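Local coordinates for catalase-3 (Neurospora crassa, PDB 4AJ9), which catalyses the heme-dependent breakdown of hydrogen peroxide to oxygen and water, probably protecting cells from its toxic effects, at residues C[17-20]-C[24-27]; C[257-262]-C[267-272]; C[337-340]-C[344-347]; C[459-464]-C[493-498]. One frame throughout, in Å; residues are numbered along the deposited sequence.

How the contacts relate
Contacts 1, 2 and 3 all fall in the catalase core range, whereas contact 4 joins two helices of the following helical region. They follow one another along the chain, and none touches another. Contact 3 is the one at the heme: Leu344 and Gly347 line the pocket. The side chain of Leu345 there lies about 8 Å from that of Tyr352, probably the axial iron ligand. Contacts 2 and 3 reach the same antiparallel sheet at different strands, their centres about 30 Å apart. Contact 1, in the N-terminal region, is remote from contact 4, with centres about 63 Å apart. Contacts 1 and 3 both meet the second subunit, and contacts 2, 3 and 4 meet the third.

Contact 1 of 4, residues C[17-20]-C[24-27]; sequences FMTT and GNIE
A small antiparallel bridge in the N-terminal arm pairs Thr19 with Asn25, where 17-20 and 24-27 double back on each other. The two residues form a non-hydrogen-bonded pair, flanked by Ile26 N to Met18 O (2.9 Å) and Thr20 N to Gly24 O (3.2 Å). Between these bonds, CA-H groups of Thr19 and Asn25 lean on the carbonyls of Gly24 and Met18. Asn25, with CG set beside its own backbone N (chi1 -64°), swings its amide back over the other segment. There ND2 lies 3.7 Å from Phe17 CB, with ring and amide planes 43° apart, and OD1 rests 3.4 Å from Thr19 CG2. A water donates both to Asn25 OD1 (2.9 Å) and to Phe17 O (2.6 Å), while ND2 is bonded to Gly415 O of the second subunit. With an alanine here, that water would probably lose one of its two holds and the carbonyl of Gly415 its amide partner. Facing helix 45-55, Ile26 CG2 meets Thr20 CG2 at 3.6 Å. Thr19 OG1 is also bonded to His378 N of the second subunit, and these bonds fit the intertwined N-terminal arms known from catalase tetramers.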
loop_
_atom_site.group_PDB
_atom_site.type_symbol
_atom_site.label_atom_id
_atom_site.label_comp_id
_atom_site.label_asym_id
_atom_site.label_seq_id
_atom_site.Cartn_x
_atom_site.Cartn_y
_atom_site.Cartn_z
ATOM N N PHE C 17 1.318 -25.216 -21.153
ATOM C CA PHE C 17 1.013 -24.022 -21.934
ATOM C C PHE C 17 0.917 -22.790 -21.039
ATOM O O PHE C 17 0.494 -22.879 -19.879
ATOM C CB PHE C 17 -0.292 -24.204 -22.710
ATOM C CG PHE C 17 -0.160 -25.125 -23.889
ATOM C CD1 PHE C 17 0.539 -24.721 -25.017
ATOM C CD2 PHE C 17 -0.707 -26.398 -23.860
ATOM C CE1 PHE C 17 0.676 -25.569 -26.116
ATOM C CE2 PHE C 17 -0.575 -27.252 -24.948
ATOM C CZ PHE C 17 0.126 -26.831 -26.077
ATOM N N MET C 18 1.332 -21.657 -21.598
ATOM C CA MET C 18 1.213 -20.334 -20.981
ATOM C C MET C 18 -0.232 -20.025 -20.602
ATOM O O MET C 18 -1.163 -20.313 -21.367
ATOM C CB MET C 18 1.705 -19.290 -21.984
ATOM C CG MET C 18 1.996 -17.921 -21.395
ATOM S SD MET C 18 3.512 -17.881 -20.409
ATOM C CE MET C 18 4.820 -17.739 -21.626
ATOM N N THR C 19 -0.433 -19.421 -19.434
ATOM C CA THR C 19 -1.787 -19.057 -19.006
ATOM C C THR C 19 -1.776 -17.644 -18.455
ATOM O O THR C 19 -0.710 -17.104 -18.157
ATOM C CB THR C 19 -2.307 -19.956 -17.855
ATOM O OG1 THR C 19 -1.564 -19.671 -16.661
ATOM C CG2 THR C 19 -2.190 -21.451 -18.200
ATOM N N THR C 20 -2.960 -17.054 -18.307
ATOM C CA THR C 20 -3.100 -15.835 -17.511
ATOM C C THR C 20 -3.007 -16.201 -16.029
ATOM O O THR C 20 -2.941 -17.383 -15.671
ATOM C CB THR C 20 -4.478 -15.189 -17.695
ATOM O OG1 THR C 20 -5.463 -15.980 -17.013
ATOM C CG2 THR C 20 -4.850 -15.065 -19.182
ATOM N N GLY C 24 -6.624 -20.267 -18.129
ATOM C CA GLY C 24 -6.911 -20.123 -19.534
ATOM C C GLY C 24 -5.603 -20.009 -20.281
ATOM O O GLY C 24 -4.794 -19.115 -20.015
ATOM N N ASN C 25 -5.388 -20.946 -21.197
ATOM C CA ASN C 25 -4.215 -20.919 -22.064
ATOM C C ASN C 25 -4.216 -19.734 -23.008
ATOM O O ASN C 25 -5.265 -19.335 -23.517
ATOM C CB ASN C 25 -4.113 -22.224 -22.850
ATOM C CG ASN C 25 -3.889 -23.418 -21.954
ATOM O OD1 ASN C 25 -3.615 -23.272 -20.759
ATOM N ND2 ASN C 25 -3.978 -24.613 -22.526
ATOM N N ILE C 26 -3.033 -19.166 -23.240
ATOM C CA ILE C 26 -2.905 -17.973 -24.054
ATOM C C ILE C 26 -1.597 -17.955 -24.833
ATOM O O ILE C 26 -0.748 -18.825 -24.678
ATOM C CB ILE C 26 -2.910 -16.709 -23.182
ATOM C CG1 ILE C 26 -1.699 -16.716 -22.242
ATOM C CG2 ILE C 26 -4.230 -16.584 -22.411
ATOM C CD1 ILE C 26 -1.556 -15.469 -21.391
ATOM N N GLU C 27 -1.450 -16.934 -25.667
ATOM C CA GLU C 27 -0.163 -16.572 -26.216
ATOM C C GLU C 27 0.049 -15.135 -25.752
ATOM O O GLU C 27 -0.915 -14.409 -25.554
ATOM C CB GLU C 27 -0.159 -16.677 -27.743
ATOM C CG GLU C 27 -1.201 -15.796 -28.447
ATOM C CD GLU C 27 -1.037 -15.787 -29.958
ATOM O OE1 GLU C 27 0.094 -15.557 -30.440
ATOM O OE2 GLU C 27 -2.042 -16.011 -30.670
HETATM O O HOH W 1 -1.464 -24.467 -19.257
#

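Contact 2 of 4, residues C[257-262]-C[267-272]; sequences QDLWDA and NAPSWE
Leu259 extends CG opposite its backbone N (chi1 178°), and a turn at chi2 (60°) brings CD1 to within 4.1 Å of CG on the Pro269 ring. The two side chains cross at about a right angle, an apolar touch between the flank of the helix and the loop just before the strand. Nearer the turn the backbones meet directly. Asn267 N donates to Ala262 O at 2.8 Å, though the hydrogen is noticeably bent off line, with 137° at H. Beside that bond, CB of Asn267 sits 3.4 Å from Ala262 O, and CB of Ala262 lies 3.6 Å from Asn267 O. Helix 254-264 ends in a tight turn that sends the chain at roughly a right angle into strand 270-278 of the antiparallel sheet forming the catalase beta-barrel, where this strand runs between 223-232 and 305-314. Ser265, in the turn, ties it further: its hydroxyl is bonded to Ala262 O, which therefore has two polar partners, and also to ND2 of Asn267. Within the helix, Gln257 NE2 donates to Asp261 OD1 (3.1 Å) from above the carboxylate plane. Salt bridges link Asp261 OD2 to Arg533 and Asp258, one turn earlier, to Arg201 and Arg204.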
loop_
_atom_site.group_PDB
_atom_site.type_symbol
_atom_site.label_atom_id
_atom_site.label_comp_id
_atom_site.label_asym_id
_atom_site.label_seq_id
_atom_site.Cartn_x
_atom_site.Cartn_y
_atom_site.Cartn_z
ATOM N N GLN C 257 27.573 -15.366 -4.296
ATOM C CA GLN C 257 28.045 -16.454 -5.150
ATOM C C GLN C 257 28.820 -17.502 -4.333
ATOM O O GLN C 257 28.649 -18.709 -4.536
ATOM C CB GLN C 257 28.908 -15.923 -6.305
ATOM C CG GLN C 257 29.240 -16.977 -7.367
ATOM C CD GLN C 257 28.057 -17.286 -8.284
ATOM O OE1 GLN C 257 27.632 -16.436 -9.073
ATOM N NE2 GLN C 257 27.528 -18.507 -8.190
ATOM N N ASP C 258 29.675 -17.043 -3.419
ATOM C CA ASP C 258 30.480 -17.960 -2.600
ATOM C C ASP C 258 29.575 -18.915 -1.804
ATOM O O ASP C 258 29.794 -20.122 -1.771
ATOM C CB ASP C 258 31.420 -17.174 -1.670
ATOM C CG ASP C 258 31.999 -18.028 -0.560
ATOM O OD1 ASP C 258 31.251 -18.379 0.383
ATOM O OD2 ASP C 258 33.204 -18.354 -0.627
ATOM N N LEU C 259 28.545 -18.369 -1.174
ATOM C CA LEU C 259 27.622 -19.180 -0.376
ATOM C C LEU C 259 26.855 -20.162 -1.257
ATOM O O LEU C 259 26.713 -21.352 -0.926
ATOM C CB LEU C 259 26.640 -18.259 0.353
ATOM C CG LEU C 259 25.563 -18.936 1.194
ATOM C CD1 LEU C 259 26.199 -19.770 2.283
ATOM C CD2 LEU C 259 24.627 -17.886 1.776
ATOM N N TRP C 260 26.342 -19.654 -2.372
ATOM C CA TRP C 260 25.598 -20.480 -3.312
ATOM C C TRP C 260 26.468 -21.640 -3.769
ATOM O O TRP C 260 26.006 -22.779 -3.821
ATOM C CB TRP C 260 25.171 -19.669 -4.537
ATOM C CG TRP C 260 24.212 -20.404 -5.440
ATOM C CD1 TRP C 260 24.524 -21.254 -6.471
ATOM C CD2 TRP C 260 22.779 -20.355 -5.385
ATOM N NE1 TRP C 260 23.366 -21.737 -7.054
ATOM C CE2 TRP C 260 22.286 -21.198 -6.404
ATOM C CE3 TRP C 260 21.865 -19.682 -4.565
ATOM C CZ2 TRP C 260 20.917 -21.376 -6.631
ATOM C CZ3 TRP C 260 20.503 -19.856 -4.804
ATOM C CH2 TRP C 260 20.048 -20.701 -5.820
ATOM N N ASP C 261 27.719 -21.340 -4.114
ATOM C CA ASP C 261 28.624 -22.341 -4.686
ATOM C C ASP C 261 28.990 -23.406 -3.661
ATOM O O ASP C 261 29.043 -24.597 -3.977
ATOM C CB ASP C 261 29.920 -21.700 -5.223
ATOM C CG ASP C 261 29.732 -20.985 -6.548
ATOM O OD1 ASP C 261 28.687 -21.167 -7.207
ATOM O OD2 ASP C 261 30.653 -20.245 -6.938
ATOM N N ALA C 262 29.271 -22.967 -2.437
ATOM C CA ALA C 262 29.646 -23.882 -1.370
ATOM C C ALA C 262 28.523 -24.886 -1.163
ATOM O O ALA C 262 28.760 -26.088 -1.038
ATOM C CB ALA C 262 29.939 -23.112 -0.081
ATOM N N ASN C 267 29.509 -28.646 -0.127
ATOM C CA ASN C 267 30.390 -28.167 0.933
ATOM C C ASN C 267 29.646 -27.212 1.854
ATOM O O ASN C 267 30.062 -26.074 2.044
ATOM C CB ASN C 267 31.601 -27.456 0.343
ATOM C CG ASN C 267 32.594 -28.417 -0.283
ATOM O OD1 ASN C 267 33.410 -29.027 0.411
ATOM N ND2 ASN C 267 32.538 -28.549 -1.597
ATOM N N ALA C 268 28.541 -27.685 2.418
ATOM C CA ALA C 268 27.706 -26.844 3.270
ATOM C C ALA C 268 28.514 -26.271 4.425
ATOM O O ALA C 268 29.288 -26.986 5.068
ATOM C CB ALA C 268 26.532 -27.649 3.802
ATOM N N PRO C 269 28.339 -24.972 4.701
ATOM C CA PRO C 269 29.056 -24.381 5.834
ATOM C C PRO C 269 28.343 -24.669 7.156
ATOM O O PRO C 269 27.115 -24.839 7.166
ATOM C CB PRO C 269 29.022 -22.884 5.510
ATOM C CG PRO C 269 27.728 -22.707 4.751
ATOM C CD PRO C 269 27.521 -23.982 3.972
ATOM N N SER C 270 29.106 -24.740 8.248
ATOM C CA SER C 270 28.542 -24.933 9.580
ATOM C C SER C 270 29.024 -23.873 10.557
ATOM O O SER C 270 30.069 -23.255 10.354
ATOM C CB SER C 270 28.882 -26.320 10.134
ATOM O OG SER C 270 28.330 -27.322 9.310
ATOM N N TRP C 271 28.227 -23.666 11.607
ATOM C CA TRP C 271 28.598 -22.822 12.734
ATOM C C TRP C 271 28.119 -23.518 13.987
ATOM O O TRP C 271 27.012 -24.074 14.016
ATOM C CB TRP C 271 27.886 -21.470 12.681
ATOM C CG TRP C 271 28.315 -20.547 11.589
ATOM C CD1 TRP C 271 29.169 -19.489 11.702
ATOM C CD2 TRP C 271 27.886 -20.574 10.225
ATOM N NE1 TRP C 271 29.300 -18.855 10.494
ATOM C CE2 TRP C 271 28.529 -19.507 9.565
ATOM C CE3 TRP C 271 27.028 -21.405 9.495
ATOM C CZ2 TRP C 271 28.344 -19.247 8.210
ATOM C CZ3 TRP C 271 26.841 -21.143 8.147
ATOM C CH2 TRP C 271 27.495 -20.071 7.516
ATOM N N GLU C 272 28.931 -23.486 15.035
ATOM C CA GLU C 272 28.444 -23.988 16.315
ATOM C C GLU C 272 27.721 -22.863 17.038
ATOM O O GLU C 272 28.159 -21.713 17.004
ATOM C CB GLU C 272 29.583 -24.590 17.151
ATOM C CG GLU C 272 29.887 -26.048 16.751
ATOM C CD GLU C 272 31.146 -26.601 17.372
ATOM O OE1 GLU C 272 31.937 -25.820 17.937
ATOM O OE2 GLU C 272 31.342 -27.832 17.290
#

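Contact 3 of 4, residues C[337-340]-C[344-347]; sequences VDFT and LLQG. With HEM (protoporphyrin IX containing Fe), chain Y.
At the heme pocket, the first turn of helix 343-360 is tied to the loop leaving strand 337-338 by Gln346 and Leu345, which meet Thr340 and Phe339. Gln346 NE2 donates to Thr340 O at 2.8 Å, with 152° at H. The oxygen lies in the plane of the amide, whereas the nitrogen stands above the plane of the Thr340 carbonyl, 42° out of it. A bend at chi2 (-81°) turns the amide back from the helix to that oxygen. Its rotation is fixed from other sides too, since NE2 is also bonded to Glu43 of the second subunit and OE1 to Thr40 N of the third. Alongside, Leu345 CD2 packs 4.1 Å from Phe339 CB and 3.8 Å from Thr340 N, a buried nitrogen without a polar partner. The joined elements are the edge of the antiparallel sheet, where 337-338 pairs with 214-217, and the helix carrying Tyr352, probably the axial iron ligand as in related catalases. Leu344 points its two methyls at the heme: CD1 is 3.4 Å from the methyl carbon CMC, and CD2 is 3.7 Å from the vinyl carbon CAB. One turn on, Gly347 O comes within 3.8 Å of CBC, the end of another vinyl.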
loop_
_atom_site.group_PDB
_atom_site.type_symbol
_atom_site.label_atom_id
_atom_site.label_comp_id
_atom_site.label_asym_id
_atom_site.label_seq_id
_atom_site.Cartn_x
_atom_site.Cartn_y
_atom_site.Cartn_z
ATOM N N VAL C 337 13.006 -18.356 26.522
ATOM C CA VAL C 337 13.879 -17.224 26.259
ATOM C C VAL C 337 13.122 -15.961 26.655
ATOM O O VAL C 337 11.896 -15.917 26.529
ATOM C CB VAL C 337 14.251 -17.150 24.755
ATOM C CG1 VAL C 337 15.215 -16.003 24.483
ATOM C CG2 VAL C 337 14.849 -18.478 24.278
ATOM N N ASP C 338 13.843 -14.951 27.146
ATOM C CA ASP C 338 13.243 -13.657 27.490
ATOM C C ASP C 338 14.156 -12.495 27.104
ATOM O O ASP C 338 15.339 -12.694 26.812
ATOM C CB ASP C 338 12.918 -13.584 28.983
ATOM C CG ASP C 338 11.887 -12.501 29.313
ATOM O OD1 ASP C 338 11.276 -11.949 28.375
ATOM O OD2 ASP C 338 11.678 -12.207 30.512
ATOM N N PHE C 339 13.601 -11.282 27.124
ATOM C CA PHE C 339 14.353 -10.074 26.800
ATOM C C PHE C 339 15.088 -9.560 28.023
ATOM O O PHE C 339 14.833 -10.002 29.141
ATOM C CB PHE C 339 13.406 -8.979 26.308
ATOM C CG PHE C 339 12.528 -9.410 25.169
ATOM C CD1 PHE C 339 13.075 -9.700 23.929
ATOM C CD2 PHE C 339 11.155 -9.539 25.344
ATOM C CE1 PHE C 339 12.263 -10.112 22.877
ATOM C CE2 PHE C 339 10.337 -9.954 24.293
ATOM C CZ PHE C 339 10.894 -10.241 23.060
ATOM N N THR C 340 16.006 -8.626 27.803
ATOM C CA THR C 340 16.512 -7.823 28.903
ATOM C C THR C 340 16.216 -6.362 28.644
ATOM O O THR C 340 15.758 -5.971 27.558
ATOM C CB THR C 340 18.023 -7.969 29.130
ATOM O OG1 THR C 340 18.730 -7.414 28.017
ATOM C CG2 THR C 340 18.416 -9.442 29.345
ATOM N N LEU C 344 18.605 -0.790 23.634
ATOM C CA LEU C 344 18.710 -0.905 22.191
ATOM C C LEU C 344 17.813 -2.043 21.730
ATOM O O LEU C 344 17.031 -1.895 20.805
ATOM C CB LEU C 344 20.162 -1.131 21.771
ATOM C CG LEU C 344 20.436 -1.144 20.269
ATOM C CD1 LEU C 344 20.333 0.260 19.691
ATOM C CD2 LEU C 344 21.821 -1.754 20.025
ATOM N N LEU C 345 17.923 -3.183 22.403
ATOM C CA LEU C 345 17.069 -4.320 22.107
ATOM C C LEU C 345 15.607 -3.923 22.258
ATOM O O LEU C 345 14.762 -4.254 21.422
ATOM C CB LEU C 345 17.383 -5.464 23.065
ATOM C CG LEU C 345 16.317 -6.547 23.140
ATOM C CD1 LEU C 345 16.230 -7.269 21.812
ATOM C CD2 LEU C 345 16.680 -7.518 24.256
ATOM N N GLN C 346 15.320 -3.210 23.341
ATOM C CA GLN C 346 13.959 -2.769 23.650
ATOM C C GLN C 346 13.220 -2.122 22.472
ATOM O O GLN C 346 12.065 -2.470 22.171
ATOM C CB GLN C 346 13.985 -1.835 24.869
ATOM C CG GLN C 346 14.348 -2.558 26.155
ATOM C CD GLN C 346 13.153 -3.295 26.762
ATOM O OE1 GLN C 346 12.076 -2.720 26.925
ATOM N NE2 GLN C 346 13.346 -4.566 27.109
ATOM N N GLY C 347 13.876 -1.180 21.806
ATOM C CA GLY C 347 13.265 -0.500 20.681
ATOM C C GLY C 347 13.225 -1.326 19.402
ATOM O O GLY C 347 12.348 -1.126 18.551
HETATM C CHA HEM Y . 17.396 -5.291 9.795
HETATM C CHB HEM Y . 20.784 -6.694 12.996
HETATM C CHC HEM Y . 19.884 -2.726 15.624
HETATM C CHD HEM Y . 15.960 -1.829 12.928
HETATM C C1A HEM Y . 18.420 -6.002 10.395
HETATM C C2A HEM Y . 19.055 -7.212 9.886
HETATM C C3A HEM Y . 20.000 -7.585 10.767
HETATM C C4A HEM Y . 19.982 -6.643 11.869
HETATM C CMA HEM Y . 20.945 -8.808 10.672
HETATM C CAA HEM Y . 18.720 -7.897 8.534
HETATM C CBA HEM Y . 17.796 -9.096 8.717
HETATM C CGA HEM Y . 17.610 -9.760 7.378
HETATM O O1A HEM Y . 16.501 -9.659 6.800
HETATM O O2A HEM Y . 18.582 -10.388 6.877
HETATM C C1B HEM Y . 20.796 -5.769 14.022
HETATM C C2B HEM Y . 21.559 -5.873 15.253
HETATM C C3B HEM Y . 21.331 -4.765 15.975
HETATM C C4B HEM Y . 20.395 -3.944 15.232
HETATM C CMB HEM Y . 22.474 -7.077 15.578
HETATM C CAB HEM Y . 21.865 -4.386 17.378
HETATM C CBB HEM Y . 22.233 -5.335 18.247
HETATM C C1C HEM Y . 18.700 -2.198 15.168
HETATM C C2C HEM Y . 17.900 -1.183 15.837
HETATM C C3C HEM Y . 16.837 -0.938 15.066
HETATM C C4C HEM Y . 16.900 -1.810 13.922
HETATM C CMC HEM Y . 18.263 -0.488 17.162
HETATM C CAC HEM Y . 15.661 0.012 15.329
HETATM C CBC HEM Y . 15.256 0.217 16.584
HETATM C C1D HEM Y . 15.980 -2.649 11.838
HETATM C C2D HEM Y . 14.978 -2.638 10.804
HETATM C C3D HEM Y . 15.427 -3.715 9.827
HETATM C C4D HEM Y . 16.645 -4.273 10.371
HETATM C CMD HEM Y . 13.738 -1.723 10.732
HETATM C CAD HEM Y . 14.712 -4.138 8.533
HETATM C CBD HEM Y . 13.870 -5.363 8.873
HETATM C CGD HEM Y . 13.048 -5.755 7.675
HETATM O O1D HEM Y . 12.620 -6.933 7.614
HETATM O O2D HEM Y . 12.850 -4.900 6.775
HETATM N NA HEM Y . 19.011 -5.694 11.605
HETATM N NB HEM Y . 20.100 -4.587 14.052
HETATM N NC HEM Y . 18.053 -2.558 14.005
HETATM N ND HEM Y . 16.936 -3.618 11.561
HETATM FE FE HEM Y . 18.487 -4.200 12.857
#

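Contact 4 of 4, residues C[459-464]-C[493-498]; sequences FVINAI and KRVAVA
Two helices of the helical region between the catalase core and the C-terminal domain pack together, 454-468 against 489-499, through Ile461 and Ile464 on one and Arg494 and Val495 on the other. The short segments run in roughly the same direction, crossing at -36° with their axes 9.3 Å apart. Ile461 points its CD1 methyl squarely over the centre of the Arg494 guanidinium face, 3.2 Å from CZ, a tight packing of methyl on flat cation. The arginine bends at chi3 (77°), which folds its head back across the isoleucine, the two side chains crossing at about a right angle. Bonds around its rim hold the guanidinium in place and fix its rotation: NE to Asp677 and NH1 to Asp490 in salt bridges, and NH2 to Gln458. Replaced by a leucine, this arginine is likely to leave the carboxylates of Asp677 and Asp490 without their positive mate, and Ile461 CD1 without its flat cover. Within this bundle, Ile464 CG2 meets Val495 CG2 at 3.7 Å, again nearly at right angles, and Ile461 CG2 approaches Val495 CG2 at 4.4 Å. Leu484 of helix 474-487 packs on both Ile464 and Val495, adding a third helix.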
loop_
_atom_site.group_PDB
_atom_site.type_symbol
_atom_site.label_atom_id
_atom_site.label_comp_id
_atom_site.label_asym_id
_atom_site.label_seq_id
_atom_site.Cartn_x
_atom_site.Cartn_y
_atom_site.Cartn_z
ATOM N N PHE C 459 46.056 -2.675 9.816
ATOM C CA PHE C 459 44.904 -2.658 8.914
ATOM C C PHE C 459 43.821 -1.720 9.438
ATOM O O PHE C 459 43.226 -0.953 8.678
ATOM C CB PHE C 459 44.332 -4.060 8.720
ATOM C CG PHE C 459 45.178 -4.953 7.854
ATOM C CD1 PHE C 459 45.984 -4.420 6.871
ATOM C CD2 PHE C 459 45.152 -6.328 8.018
ATOM C CE1 PHE C 459 46.748 -5.243 6.067
ATOM C CE2 PHE C 459 45.917 -7.150 7.224
ATOM C CZ PHE C 459 46.711 -6.603 6.244
ATOM N N VAL C 460 43.559 -1.797 10.742
ATOM C CA VAL C 460 42.592 -0.908 11.386
ATOM C C VAL C 460 42.997 0.553 11.201
ATOM O O VAL C 460 42.194 1.388 10.771
ATOM C CB VAL C 460 42.452 -1.218 12.893
ATOM C CG1 VAL C 460 41.687 -0.108 13.605
ATOM C CG2 VAL C 460 41.798 -2.607 13.127
ATOM N N ILE C 461 44.252 0.867 11.506
ATOM C CA ILE C 461 44.737 2.238 11.376
ATOM C C ILE C 461 44.652 2.738 9.928
ATOM O O ILE C 461 44.250 3.873 9.667
ATOM C CB ILE C 461 46.192 2.349 11.889
ATOM C CG1 ILE C 461 46.197 2.493 13.411
ATOM C CG2 ILE C 461 46.905 3.539 11.250
ATOM C CD1 ILE C 461 47.520 2.133 14.049
ATOM N N ASN C 462 45.058 1.884 8.995
ATOM C CA ASN C 462 45.028 2.220 7.580
ATOM C C ASN C 462 43.611 2.399 7.041
ATOM O O ASN C 462 43.386 3.200 6.142
ATOM C CB ASN C 462 45.792 1.178 6.757
ATOM C CG ASN C 462 47.297 1.299 6.928
ATOM O OD1 ASN C 462 47.789 2.265 7.520
ATOM N ND2 ASN C 462 48.028 0.337 6.399
ATOM N N ALA C 463 42.667 1.638 7.581
ATOM C CA ALA C 463 41.271 1.803 7.200
ATOM C C ALA C 463 40.767 3.154 7.709
ATOM O O ALA C 463 40.087 3.897 6.995
ATOM C CB ALA C 463 40.427 0.652 7.748
ATOM N N ILE C 464 41.115 3.485 8.948
ATOM C CA ILE C 464 40.729 4.781 9.505
ATOM C C ILE C 464 41.375 5.916 8.721
ATOM O O ILE C 464 40.723 6.922 8.423
ATOM C CB ILE C 464 41.091 4.900 10.998
ATOM C CG1 ILE C 464 40.356 3.820 11.810
ATOM C CG2 ILE C 464 40.755 6.301 11.514
ATOM C CD1 ILE C 464 40.791 3.740 13.303
ATOM N N LYS C 493 48.055 9.297 16.854
ATOM C CA LYS C 493 49.284 9.767 16.200
ATOM C C LYS C 493 49.404 9.205 14.782
ATOM O O LYS C 493 49.606 9.948 13.803
ATOM C CB LYS C 493 50.522 9.410 17.043
ATOM C CG LYS C 493 50.733 10.339 18.250
ATOM C CD LYS C 493 51.689 9.738 19.281
ATOM C CE LYS C 493 53.108 9.627 18.754
ATOM N NZ LYS C 493 53.744 10.967 18.588
ATOM N N ARG C 494 49.243 7.895 14.663
ATOM C CA ARG C 494 49.414 7.244 13.375
ATOM C C ARG C 494 48.348 7.676 12.362
ATOM O O ARG C 494 48.655 7.902 11.193
ATOM C CB ARG C 494 49.488 5.725 13.562
ATOM C CG ARG C 494 50.797 5.308 14.224
ATOM C CD ARG C 494 50.699 3.981 14.943
ATOM N NE ARG C 494 50.727 2.846 14.029
ATOM C CZ ARG C 494 50.685 1.577 14.425
ATOM N NH1 ARG C 494 50.614 1.279 15.723
ATOM N NH2 ARG C 494 50.715 0.604 13.533
ATOM N N VAL C 495 47.107 7.832 12.819
ATOM C CA VAL C 495 46.040 8.349 11.962
ATOM C C VAL C 495 46.288 9.817 11.611
ATOM O O VAL C 495 46.167 10.214 10.454
ATOM C CB VAL C 495 44.646 8.199 12.623
ATOM C CG1 VAL C 495 43.597 9.018 11.868
ATOM C CG2 VAL C 495 44.249 6.718 12.713
ATOM N N ALA C 496 46.642 10.614 12.613
ATOM C CA ALA C 496 46.915 12.034 12.404
ATOM C C ALA C 496 47.904 12.256 11.262
ATOM O O ALA C 496 47.771 13.208 10.500
ATOM C CB ALA C 496 47.438 12.680 13.691
ATOM N N VAL C 497 48.893 11.378 11.142
ATOM C CA VAL C 497 49.888 11.527 10.082
ATOM C C VAL C 497 49.216 11.640 8.722
ATOM O O VAL C 497 49.506 12.551 7.949
ATOM C CB VAL C 497 50.873 10.355 10.046
ATOM C CG1 VAL C 497 51.715 10.418 8.765
ATOM C CG2 VAL C 497 51.768 10.380 11.276
ATOM N N ALA C 498 48.306 10.711 8.440
ATOM C CA ALA C 498 47.605 10.674 7.157
ATOM C C ALA C 498 46.807 11.944 6.871
ATOM O O ALA C 498 46.712 12.386 5.726
ATOM C CB ALA C 498 46.688 9.434 7.094
#